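Uncharacterized protein (Legionella longbeachae NSW150, PDB 4JZA) probably dephosphorylates phosphoinositides, removing the 3-phosphate of phosphatidylinositol 3-phosphate, perhaps on host membranes during infection. Local coordinates at residues Ile562-Tyr570 against Arg591-Tyr600. Numbering follows the deposited sequence.
Sequences IHTDAMILY and RFVSLVADLY
The edge of F592 points at one face of H563 in an offset T-shaped stack, with ring planes at 87° and centroids 5.1 Å apart. F592 CZ lies above the imidazole, toward its rim, while H563 NE2 in turn meets the F592 ring at its edge, 3.5 Å from CZ. V596 CG2, one turn further along the same helix, lies over one face of the phenylalanine, toward its rim. This stack belongs to a knobs-into-holes packing of two helices, 556-574 and 587-602, whose segments run at 131° to each other, with axes 8.9 Å apart at closest approach. With CG anti to the backbone N (chi1 180°), F592 reaches over to the other helix and fills a hole formed by H563, A566, M567 and Y570; a flat, apolar ring suits this slot, with CE1 3.7 Å from M567 CG. The side chains of Y570 and F592 cross at about a right angle, bringing Y570 CD2 near F592 CB.

Histidine suits its place because it can offer an aromatic face here while its ND1 is hydrogen-bonded to S533 of helix 524-542. At the middle, A566 is small enough to let the backbones approach: its CA is 5.5 Å from that of V596, and its methyl enters a hole among F592, L595, V596 and L599. Farther along, L599 is a further knob, from the other helix, set among I562, D565, A566 and L569. D565 adds only its CB here, its carboxylate being salt-bridged to R372 on strand 365-374 of the large mixed sheet. The two leucines L569 and L599 meet tip to tip, CD1 to CD1 at 4.0 Å.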
ATOM      1  N   ILE A 562     -22.017 -10.229  -0.516  1.00 38.83           N
ATOM      2  CA  ILE A 562     -22.541 -11.288   0.323  1.00 38.79           C
ATOM      3  C   ILE A 562     -24.064 -11.091   0.458  1.00 41.11           C
ATOM      4  O   ILE A 562     -24.855 -12.062   0.312  1.00 37.11           O
ATOM      5  CB  ILE A 562     -21.857 -11.210   1.701  1.00 40.86           C
ATOM      6  CG1 ILE A 562     -20.484 -11.897   1.654  1.00 39.80           C
ATOM      7  CG2 ILE A 562     -22.694 -11.829   2.788  1.00 41.54           C
ATOM      8  CD1 ILE A 562     -19.580 -11.414   2.746  1.00 38.18           C
ATOM      9  N   HIS A 563     -24.476  -9.843   0.727  1.00 40.01           N
ATOM     10  CA  HIS A 563     -25.872  -9.564   0.994  1.00 42.61           C
ATOM     11  C   HIS A 563     -26.681  -9.837  -0.259  1.00 46.70           C
ATOM     12  O   HIS A 563     -27.712 -10.532  -0.211  1.00 51.94           O
ATOM     13  CB  HIS A 563     -26.052  -8.144   1.457  1.00 43.19           C
ATOM     14  CG  HIS A 563     -27.391  -7.851   2.051  1.00 45.02           C
ATOM     15  ND1 HIS A 563     -28.413  -7.283   1.323  1.00 46.55           N
ATOM     16  CD2 HIS A 563     -27.842  -7.943   3.323  1.00 47.28           C
ATOM     17  CE1 HIS A 563     -29.452  -7.084   2.110  1.00 47.04           C
ATOM     18  NE2 HIS A 563     -29.142  -7.494   3.324  1.00 48.63           N
ATOM     19  N   THR A 564     -26.199  -9.352  -1.389  1.00 44.42           N
ATOM     20  CA  THR A 564     -26.907  -9.577  -2.623  1.00 41.72           C
ATOM     21  C   THR A 564     -26.849 -11.062  -2.957  1.00 41.80           C
ATOM     22  O   THR A 564     -27.868 -11.675  -3.238  1.00 42.82           O
ATOM     23  CB  THR A 564     -26.355  -8.665  -3.723  1.00 42.25           C
ATOM     24  OG1 THR A 564     -26.524  -7.295  -3.333  1.00 41.69           O
ATOM     25  CG2 THR A 564     -27.058  -8.877  -5.027  1.00 41.37           C
ATOM     26  N   ASP A 565     -25.702 -11.697  -2.881  1.00 43.10           N
ATOM     27  CA  ASP A 565     -25.727 -13.163  -3.038  1.00 45.34           C
ATOM     28  C   ASP A 565     -26.833 -13.810  -2.155  1.00 46.01           C
ATOM     29  O   ASP A 565     -27.588 -14.663  -2.600  1.00 49.02           O
ATOM     30  CB  ASP A 565     -24.365 -13.799  -2.720  1.00 45.29           C
ATOM     31  CG  ASP A 565     -23.336 -13.627  -3.848  1.00 47.83           C
ATOM     32  OD1 ASP A 565     -23.767 -13.384  -5.016  1.00 51.89           O
ATOM     33  OD2 ASP A 565     -22.092 -13.761  -3.570  1.00 43.55           O
ATOM     34  N   ALA A 566     -26.931 -13.401  -0.905  1.00 45.64           N
ATOM     35  CA  ALA A 566     -27.889 -14.018  -0.016  1.00 45.79           C
ATOM     36  C   ALA A 566     -29.331 -13.809  -0.483  1.00 47.81           C
ATOM     37  O   ALA A 566     -30.166 -14.678  -0.284  1.00 48.05           O
ATOM     38  CB  ALA A 566     -27.730 -13.470   1.389  1.00 46.46           C
HETATM   39  N   MSE A 567     -29.646 -12.654  -1.061  1.00 47.19           N
HETATM   40  CA  MSE A 567     -31.003 -12.402  -1.552  1.00 45.48           C
HETATM   41  C   MSE A 567     -31.296 -13.332  -2.715  1.00 47.00           C
HETATM   42  O   MSE A 567     -32.381 -13.916  -2.811  1.00 47.11           O
HETATM   43  CB  MSE A 567     -31.150 -10.949  -1.950  1.00 44.08           C
HETATM   44  CG  MSE A 567     -31.198 -10.097  -0.688  1.00 47.27           C
HETATM   45 SE   MSE A 567     -31.522  -8.218  -1.167  0.94 54.47          SE
HETATM   46  CE  MSE A 567     -33.396  -8.444  -1.741  1.00 55.23           C
ATOM     47  N   ILE A 568     -30.327 -13.487  -3.607  1.00 47.81           N
ATOM     48  CA  ILE A 568     -30.460 -14.386  -4.748  1.00 46.87           C
ATOM     49  C   ILE A 568     -30.638 -15.827  -4.230  1.00 49.21           C
ATOM     50  O   ILE A 568     -31.518 -16.517  -4.688  1.00 47.62           O
ATOM     51  CB  ILE A 568     -29.265 -14.216  -5.730  1.00 47.90           C
ATOM     52  CG1 ILE A 568     -29.349 -12.841  -6.392  1.00 48.08           C
ATOM     53  CG2 ILE A 568     -29.219 -15.290  -6.815  1.00 45.87           C
ATOM     54  CD1 ILE A 568     -28.053 -12.437  -7.049  1.00 47.35           C
ATOM     55  N   LEU A 569     -29.847 -16.271  -3.259  1.00 48.04           N
ATOM     56  CA  LEU A 569     -30.031 -17.613  -2.730  1.00 47.14           C
ATOM     57  C   LEU A 569     -31.381 -17.801  -2.045  1.00 48.08           C
ATOM     58  O   LEU A 569     -31.986 -18.880  -2.122  1.00 48.63           O
ATOM     59  CB  LEU A 569     -28.916 -17.977  -1.750  1.00 47.27           C
ATOM     60  CG  LEU A 569     -27.571 -18.063  -2.464  1.00 49.11           C
ATOM     61  CD1 LEU A 569     -26.471 -18.301  -1.463  1.00 46.04           C
ATOM     62  CD2 LEU A 569     -27.549 -19.144  -3.546  1.00 51.26           C
ATOM     63  N   TYR A 570     -31.850 -16.766  -1.372  1.00 48.19           N
ATOM     64  CA  TYR A 570     -33.147 -16.789  -0.697  1.00 51.68           C
ATOM     65  C   TYR A 570     -34.294 -16.957  -1.739  1.00 55.25           C
ATOM     66  O   TYR A 570     -35.124 -17.863  -1.635  1.00 55.53           O
ATOM     67  CB  TYR A 570     -33.305 -15.500   0.151  1.00 51.99           C
ATOM     68  CG  TYR A 570     -34.534 -15.442   1.009  1.00 54.89           C
ATOM     69  CD1 TYR A 570     -35.789 -15.174   0.448  1.00 54.14           C
ATOM     70  CD2 TYR A 570     -34.468 -15.666   2.387  1.00 54.45           C
ATOM     71  CE1 TYR A 570     -36.917 -15.149   1.234  1.00 53.67           C
ATOM     72  CE2 TYR A 570     -35.620 -15.652   3.168  1.00 54.22           C
ATOM     73  CZ  TYR A 570     -36.830 -15.398   2.582  1.00 50.85           C
ATOM     74  OH  TYR A 570     -37.963 -15.348   3.330  1.00 52.08           O
ATOM     75  N   ARG A 591     -34.237 -17.055   8.225  1.00 57.20           N
ATOM     76  CA  ARG A 591     -33.706 -17.811   7.095  1.00 60.13           C
ATOM     77  C   ARG A 591     -32.773 -17.064   6.179  1.00 56.24           C
ATOM     78  O   ARG A 591     -31.939 -17.666   5.478  1.00 53.41           O
ATOM     79  CB  ARG A 591     -34.848 -18.281   6.264  1.00 63.69           C
ATOM     80  CG  ARG A 591     -35.519 -19.466   6.887  1.00 71.45           C
ATOM     81  CD  ARG A 591     -36.814 -19.620   6.157  1.00 77.37           C
ATOM     82  NE  ARG A 591     -37.418 -20.909   6.377  1.00 86.63           N
ATOM     83  CZ  ARG A 591     -38.589 -21.243   5.865  1.00 91.47           C
ATOM     84  NH1 ARG A 591     -39.269 -20.369   5.113  1.00 85.62           N
ATOM     85  NH2 ARG A 591     -39.077 -22.448   6.109  1.00 99.28           N
ATOM     86  N   PHE A 592     -32.986 -15.759   6.148  1.00 52.36           N
ATOM     87  CA  PHE A 592     -32.130 -14.873   5.425  1.00 51.53           C
ATOM     88  C   PHE A 592     -30.825 -14.713   6.212  1.00 50.20           C
ATOM     89  O   PHE A 592     -29.723 -14.859   5.665  1.00 49.63           O
ATOM     90  CB  PHE A 592     -32.847 -13.525   5.197  1.00 51.26           C
ATOM     91  CG  PHE A 592     -32.012 -12.523   4.451  1.00 48.54           C
ATOM     92  CD1 PHE A 592     -31.607 -12.799   3.170  1.00 44.91           C
ATOM     93  CD2 PHE A 592     -31.596 -11.333   5.049  1.00 47.02           C
ATOM     94  CE1 PHE A 592     -30.824 -11.909   2.471  1.00 46.15           C
ATOM     95  CE2 PHE A 592     -30.811 -10.433   4.345  1.00 46.48           C
ATOM     96  CZ  PHE A 592     -30.434 -10.719   3.045  1.00 44.97           C
ATOM     97  N   VAL A 593     -30.966 -14.453   7.505  1.00 46.42           N
ATOM     98  CA  VAL A 593     -29.828 -14.318   8.380  1.00 45.90           C
ATOM     99  C   VAL A 593     -28.949 -15.552   8.282  1.00 45.58           C
ATOM    100  O   VAL A 593     -27.714 -15.459   8.284  1.00 44.61           O
ATOM    101  CB  VAL A 593     -30.260 -14.029   9.829  1.00 48.31           C
ATOM    102  CG1 VAL A 593     -29.082 -14.037  10.808  1.00 48.27           C
ATOM    103  CG2 VAL A 593     -30.917 -12.653   9.905  1.00 51.92           C
ATOM    104  N   SER A 594     -29.565 -16.712   8.178  1.00 44.56           N
ATOM    105  CA  SER A 594     -28.775 -17.928   8.063  1.00 46.39           C
ATOM    106  C   SER A 594     -27.895 -17.950   6.794  1.00 44.36           C
ATOM    107  O   SER A 594     -26.720 -18.344   6.839  1.00 41.65           O
ATOM    108  CB  SER A 594     -29.678 -19.155   8.086  1.00 47.40           C
ATOM    109  OG  SER A 594     -28.903 -20.294   8.420  1.00 49.50           O
ATOM    110  N   LEU A 595     -28.485 -17.518   5.682  1.00 43.42           N
ATOM    111  CA  LEU A 595     -27.781 -17.428   4.420  1.00 45.36           C
ATOM    112  C   LEU A 595     -26.680 -16.401   4.497  1.00 44.98           C
ATOM    113  O   LEU A 595     -25.559 -16.712   4.112  1.00 46.59           O
ATOM    114  CB  LEU A 595     -28.721 -17.071   3.268  1.00 47.24           C
ATOM    115  CG  LEU A 595     -29.661 -18.222   2.896  1.00 49.40           C
ATOM    116  CD1 LEU A 595     -30.897 -17.685   2.178  1.00 48.99           C
ATOM    117  CD2 LEU A 595     -28.937 -19.285   2.079  1.00 48.11           C
ATOM    118  N   VAL A 596     -26.972 -15.205   5.009  1.00 43.63           N
ATOM    119  CA  VAL A 596     -25.918 -14.210   5.154  1.00 42.87           C
ATOM    120  C   VAL A 596     -24.771 -14.717   5.995  1.00 42.79           C
ATOM    121  O   VAL A 596     -23.586 -14.602   5.604  1.00 47.67           O
ATOM    122  CB  VAL A 596     -26.376 -12.917   5.806  1.00 42.83           C
ATOM    123  CG1 VAL A 596     -25.181 -12.004   6.003  1.00 44.69           C
ATOM    124  CG2 VAL A 596     -27.344 -12.214   4.883  1.00 45.02           C
ATOM    125  N   ALA A 597     -25.107 -15.244   7.152  1.00 38.83           N
ATOM    126  CA  ALA A 597     -24.097 -15.739   8.066  1.00 37.87           C
ATOM    127  C   ALA A 597     -23.289 -16.840   7.372  1.00 39.09           C
ATOM    128  O   ALA A 597     -22.063 -16.862   7.445  1.00 39.38           O
ATOM    129  CB  ALA A 597     -24.735 -16.239   9.369  1.00 37.30           C
ATOM    130  N   ASP A 598     -23.954 -17.725   6.647  1.00 43.50           N
ATOM    131  CA  ASP A 598     -23.229 -18.800   5.924  1.00 48.63           C
ATOM    132  C   ASP A 598     -22.223 -18.275   4.931  1.00 45.95           C
ATOM    133  O   ASP A 598     -21.107 -18.815   4.828  1.00 45.46           O
ATOM    134  CB  ASP A 598     -24.193 -19.710   5.151  1.00 50.65           C
ATOM    135  CG  ASP A 598     -24.847 -20.737   6.030  1.00 52.18           C
ATOM    136  OD1 ASP A 598     -24.409 -20.908   7.178  1.00 48.43           O
ATOM    137  OD2 ASP A 598     -25.813 -21.369   5.560  1.00 58.79           O
ATOM    138  N   LEU A 599     -22.646 -17.257   4.175  1.00 43.16           N
ATOM    139  CA  LEU A 599     -21.803 -16.690   3.144  1.00 42.93           C
ATOM    140  C   LEU A 599     -20.625 -15.973   3.780  1.00 42.08           C
ATOM    141  O   LEU A 599     -19.495 -16.203   3.397  1.00 42.56           O
ATOM    142  CB  LEU A 599     -22.597 -15.773   2.225  1.00 43.10           C
ATOM    143  CG  LEU A 599     -23.573 -16.507   1.267  1.00 45.51           C
ATOM    144  CD1 LEU A 599     -24.291 -15.495   0.418  1.00 45.26           C
ATOM    145  CD2 LEU A 599     -22.914 -17.481   0.324  1.00 45.75           C
ATOM    146  N   TYR A 600     -20.909 -15.156   4.791  1.00 41.72           N
ATOM    147  CA  TYR A 600     -19.892 -14.419   5.498  1.00 38.42           C
ATOM    148  C   TYR A 600     -18.900 -15.402   6.064  1.00 38.79           C
ATOM    149  O   TYR A 600     -17.714 -15.252   5.873  1.00 40.18           O
ATOM    150  CB  TYR A 600     -20.516 -13.521   6.576  1.00 38.18           C
ATOM    151  CG  TYR A 600     -19.501 -12.652   7.287  1.00 36.80           C
ATOM    152  CD1 TYR A 600     -18.694 -13.176   8.284  1.00 36.44           C
ATOM    153  CD2 TYR A 600     -19.349 -11.310   6.945  1.00 36.46           C
ATOM    154  CE1 TYR A 600     -17.765 -12.409   8.922  1.00 36.57           C
ATOM    155  CE2 TYR A 600     -18.403 -10.529   7.552  1.00 36.42           C
ATOM    156  CZ  TYR A 600     -17.614 -11.087   8.545  1.00 38.68           C
ATOM    157  OH  TYR A 600     -16.658 -10.317   9.162  1.00 40.58           O
TER